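Local coordinates for Ycf54 protein (Thermosynechococcus elongatus, PDB 3HZE) that is of unknown function but, as a Ycf54 family member, probably assists the cyclase step that builds the fifth ring of chlorophyll, at residues D39-F48 with P64-F75. Residues are numbered along the deposited sequence; the frame is centred on the assembly and turned at random.
Sequences DFWLVPEPAF and PAAAIISTNQQF
The carbonyl oxygen D39 O takes two donors, from the end of strand 65-70 and the residue after it. S70 OG lies 2.7 Å from D39 O, 36° out of the carbonyl plane, whereas T71 N meets it nearly along the C=O axis at 3.2 Å. S70 OG, set anti to the backbone N (chi1 178°), also accepts from N72 N, which makes an ST turn; N72 OD1 then caps the following helix through F75 N. Waters link the D39 carboxylate to S70 OG, T71 OG1 and N72 ND2, and OD1 is also hydrogen-bonded to Y31 OH.

Strands 40-44 and 65-70 pair antiparallel. Reciprocal bonds join W41 with I69 and V43 with A67, the straightest being A67 N to V43 O (2.8 Å, 176° at the hydrogen), and E45 N to A65 O continues the pairing past the strand end. Side chains alternate between faces. On one, F40 CB sits 3.6 Å from F75 CE2, the two rings meeting obliquely. On the other, I69 CD1 is wedged between V43 CG2 and F48 CE2, 3.7 Å from each, while A67 CB meets the edge of the F48 ring.

Strand 40-44 is outermost in the four-stranded antiparallel sheet, and 65-70 separates it from strand 3-10. Helices 21-34 and 73-83 cover the F40, L42 and I68 face, where R27 makes cation-pi contacts with F40 and F75; Y4 and Y6 of strand 3-10 touch I69 on the other.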
# COMPACT_ATOMS: atom_id res chain seq x y z
N ASP A 39 -6.45 4.74 8.95
CA ASP A 39 -5.07 4.31 9.11
C ASP A 39 -4.60 3.40 7.98
O ASP A 39 -3.73 2.56 8.18
CB ASP A 39 -4.88 3.60 10.46
CG ASP A 39 -5.77 2.39 10.61
OD1 ASP A 39 -6.53 2.09 9.66
OD2 ASP A 39 -5.72 1.74 11.67
N PHE A 40 -5.20 3.56 6.81
CA PHE A 40 -4.84 2.78 5.63
C PHE A 40 -4.84 3.78 4.49
O PHE A 40 -5.71 4.66 4.43
CB PHE A 40 -5.85 1.66 5.38
CG PHE A 40 -7.28 2.12 5.37
CD1 PHE A 40 -7.97 2.33 6.56
CD2 PHE A 40 -7.94 2.35 4.16
CE1 PHE A 40 -9.30 2.77 6.55
CE2 PHE A 40 -9.26 2.78 4.14
CZ PHE A 40 -9.94 2.99 5.33
N TRP A 41 -3.88 3.64 3.57
CA TRP A 41 -3.74 4.58 2.47
C TRP A 41 -3.20 3.99 1.17
O TRP A 41 -2.37 3.07 1.18
CB TRP A 41 -2.77 5.69 2.89
CG TRP A 41 -3.04 6.29 4.23
CD1 TRP A 41 -3.90 7.30 4.50
CD2 TRP A 41 -2.44 5.91 5.48
NE1 TRP A 41 -3.88 7.59 5.85
CE2 TRP A 41 -3.00 6.75 6.47
CE3 TRP A 41 -1.50 4.94 5.86
CZ2 TRP A 41 -2.63 6.65 7.82
CZ3 TRP A 41 -1.14 4.84 7.20
CH2 TRP A 41 -1.71 5.70 8.17
N LEU A 42 -3.66 4.56 0.05
CA LEU A 42 -3.24 4.17 -1.29
C LEU A 42 -2.01 5.03 -1.61
O LEU A 42 -2.08 6.25 -1.54
CB LEU A 42 -4.33 4.51 -2.31
CG LEU A 42 -4.59 3.65 -3.55
CD1 LEU A 42 -5.07 4.57 -4.65
CD2 LEU A 42 -3.36 2.88 -3.99
N VAL A 43 -0.91 4.40 -1.98
CA VAL A 43 0.30 5.14 -2.29
C VAL A 43 0.89 4.68 -3.62
O VAL A 43 1.64 3.71 -3.67
CB VAL A 43 1.37 4.97 -1.19
CG1 VAL A 43 2.56 5.90 -1.47
CG2 VAL A 43 0.76 5.27 0.19
N PRO A 44 0.53 5.36 -4.72
CA PRO A 44 1.06 4.97 -6.03
C PRO A 44 2.54 5.34 -6.12
O PRO A 44 2.97 6.32 -5.49
CB PRO A 44 0.20 5.77 -7.01
CG PRO A 44 -0.13 7.01 -6.24
CD PRO A 44 -0.40 6.50 -4.83
N GLU A 45 3.31 4.56 -6.87
CA GLU A 45 4.74 4.82 -7.04
C GLU A 45 5.35 5.27 -5.71
O GLU A 45 5.89 6.38 -5.60
CB GLU A 45 4.93 5.89 -8.12
CG GLU A 45 4.32 5.49 -9.45
CD GLU A 45 4.44 6.56 -10.51
OE1 GLU A 45 5.58 6.96 -10.83
OE2 GLU A 45 3.39 7.01 -11.02
N PRO A 46 5.28 4.39 -4.68
CA PRO A 46 5.80 4.65 -3.33
C PRO A 46 7.28 4.99 -3.29
O PRO A 46 8.11 4.29 -3.87
CB PRO A 46 5.45 3.36 -2.58
CG PRO A 46 5.51 2.33 -3.64
CD PRO A 46 4.81 3.00 -4.80
N ALA A 47 7.61 6.08 -2.59
CA ALA A 47 8.99 6.52 -2.48
C ALA A 47 9.87 5.52 -1.73
O ALA A 47 11.03 5.35 -2.08
CB ALA A 47 9.05 7.88 -1.78
N PHE A 48 9.31 4.86 -0.72
CA PHE A 48 10.10 3.91 0.05
C PHE A 48 10.71 2.79 -0.79
O PHE A 48 11.81 2.32 -0.50
CB PHE A 48 9.26 3.33 1.21
CG PHE A 48 8.29 2.24 0.81
CD1 PHE A 48 8.73 0.93 0.62
CD2 PHE A 48 6.93 2.52 0.66
CE1 PHE A 48 7.83 -0.09 0.28
CE2 PHE A 48 6.02 1.50 0.32
CZ PHE A 48 6.47 0.20 0.13
N PRO A 64 4.89 0.54 -13.62
CA PRO A 64 4.80 1.27 -12.35
C PRO A 64 4.03 0.47 -11.31
O PRO A 64 3.15 -0.33 -11.65
CB PRO A 64 4.06 2.54 -12.76
CG PRO A 64 3.15 2.05 -13.84
CD PRO A 64 4.09 1.20 -14.66
N ALA A 65 4.35 0.68 -10.04
CA ALA A 65 3.70 -0.05 -8.97
C ALA A 65 2.98 0.87 -8.00
O ALA A 65 3.07 2.09 -8.09
CB ALA A 65 4.71 -0.90 -8.23
N ALA A 66 2.26 0.26 -7.07
CA ALA A 66 1.55 1.01 -6.06
C ALA A 66 1.53 0.19 -4.78
O ALA A 66 1.55 -1.04 -4.83
CB ALA A 66 0.12 1.30 -6.51
N ALA A 67 1.50 0.87 -3.65
CA ALA A 67 1.46 0.18 -2.38
C ALA A 67 0.22 0.58 -1.61
O ALA A 67 -0.30 1.67 -1.79
CB ALA A 67 2.70 0.52 -1.56
N ILE A 68 -0.27 -0.33 -0.78
CA ILE A 68 -1.38 -0.01 0.10
C ILE A 68 -0.67 -0.13 1.44
O ILE A 68 -0.16 -1.19 1.78
CB ILE A 68 -2.54 -1.01 0.02
CG1 ILE A 68 -3.35 -0.77 -1.26
CG2 ILE A 68 -3.47 -0.82 1.21
CD1 ILE A 68 -2.64 -1.16 -2.54
N ILE A 69 -0.60 0.98 2.18
CA ILE A 69 0.09 1.00 3.45
C ILE A 69 -0.88 1.23 4.61
O ILE A 69 -1.84 1.98 4.47
CB ILE A 69 1.17 2.11 3.44
CG1 ILE A 69 2.08 1.91 2.22
CG2 ILE A 69 2.00 2.07 4.72
CD1 ILE A 69 3.08 3.04 2.01
N SER A 70 -0.62 0.58 5.74
CA SER A 70 -1.48 0.72 6.90
C SER A 70 -0.76 0.38 8.20
O SER A 70 0.16 -0.43 8.22
CB SER A 70 -2.71 -0.20 6.77
OG SER A 70 -3.54 -0.10 7.91
N THR A 71 -1.18 1.01 9.29
CA THR A 71 -0.56 0.71 10.57
C THR A 71 -1.30 -0.46 11.22
O THR A 71 -0.95 -0.91 12.31
CB THR A 71 -0.57 1.93 11.50
OG1 THR A 71 -1.88 2.52 11.51
CG2 THR A 71 0.45 2.96 11.03
N ASN A 72 -2.34 -0.94 10.53
CA ASN A 72 -3.12 -2.09 11.00
C ASN A 72 -2.60 -3.30 10.22
O ASN A 72 -2.93 -3.48 9.05
CB ASN A 72 -4.60 -1.89 10.70
CG ASN A 72 -5.46 -3.06 11.18
OD1 ASN A 72 -5.10 -4.22 10.99
ND2 ASN A 72 -6.60 -2.75 11.79
N GLN A 73 -1.81 -4.15 10.88
CA GLN A 73 -1.24 -5.31 10.21
C GLN A 73 -2.26 -6.32 9.69
O GLN A 73 -2.05 -6.90 8.63
CB GLN A 73 -0.24 -6.01 11.13
CG GLN A 73 0.35 -7.29 10.55
CD GLN A 73 1.49 -7.83 11.39
OE1 GLN A 73 1.45 -7.78 12.62
NE2 GLN A 73 2.50 -8.37 10.73
N GLN A 74 -3.35 -6.53 10.42
CA GLN A 74 -4.35 -7.50 9.98
C GLN A 74 -5.01 -7.11 8.67
O GLN A 74 -5.34 -7.97 7.87
CB GLN A 74 -5.40 -7.71 11.06
CG GLN A 74 -4.91 -8.61 12.21
CD GLN A 74 -3.63 -8.10 12.83
OE1 GLN A 74 -3.58 -6.99 13.37
NE2 GLN A 74 -2.57 -8.91 12.76
N PHE A 75 -5.21 -5.81 8.46
CA PHE A 75 -5.82 -5.35 7.22
C PHE A 75 -4.92 -5.72 6.05
O PHE A 75 -5.39 -6.14 4.99
CB PHE A 75 -6.03 -3.83 7.26
CG PHE A 75 -6.53 -3.26 5.98
CD1 PHE A 75 -7.72 -3.72 5.41
CD2 PHE A 75 -5.82 -2.26 5.32
CE1 PHE A 75 -8.18 -3.20 4.19
CE2 PHE A 75 -6.28 -1.73 4.11
CZ PHE A 75 -7.46 -2.20 3.55
O HOH W 1 -6.56 -0.43 8.53
O HOH W 2 -7.17 -0.02 12.93
O HOH W 3 -3.50 1.40 13.32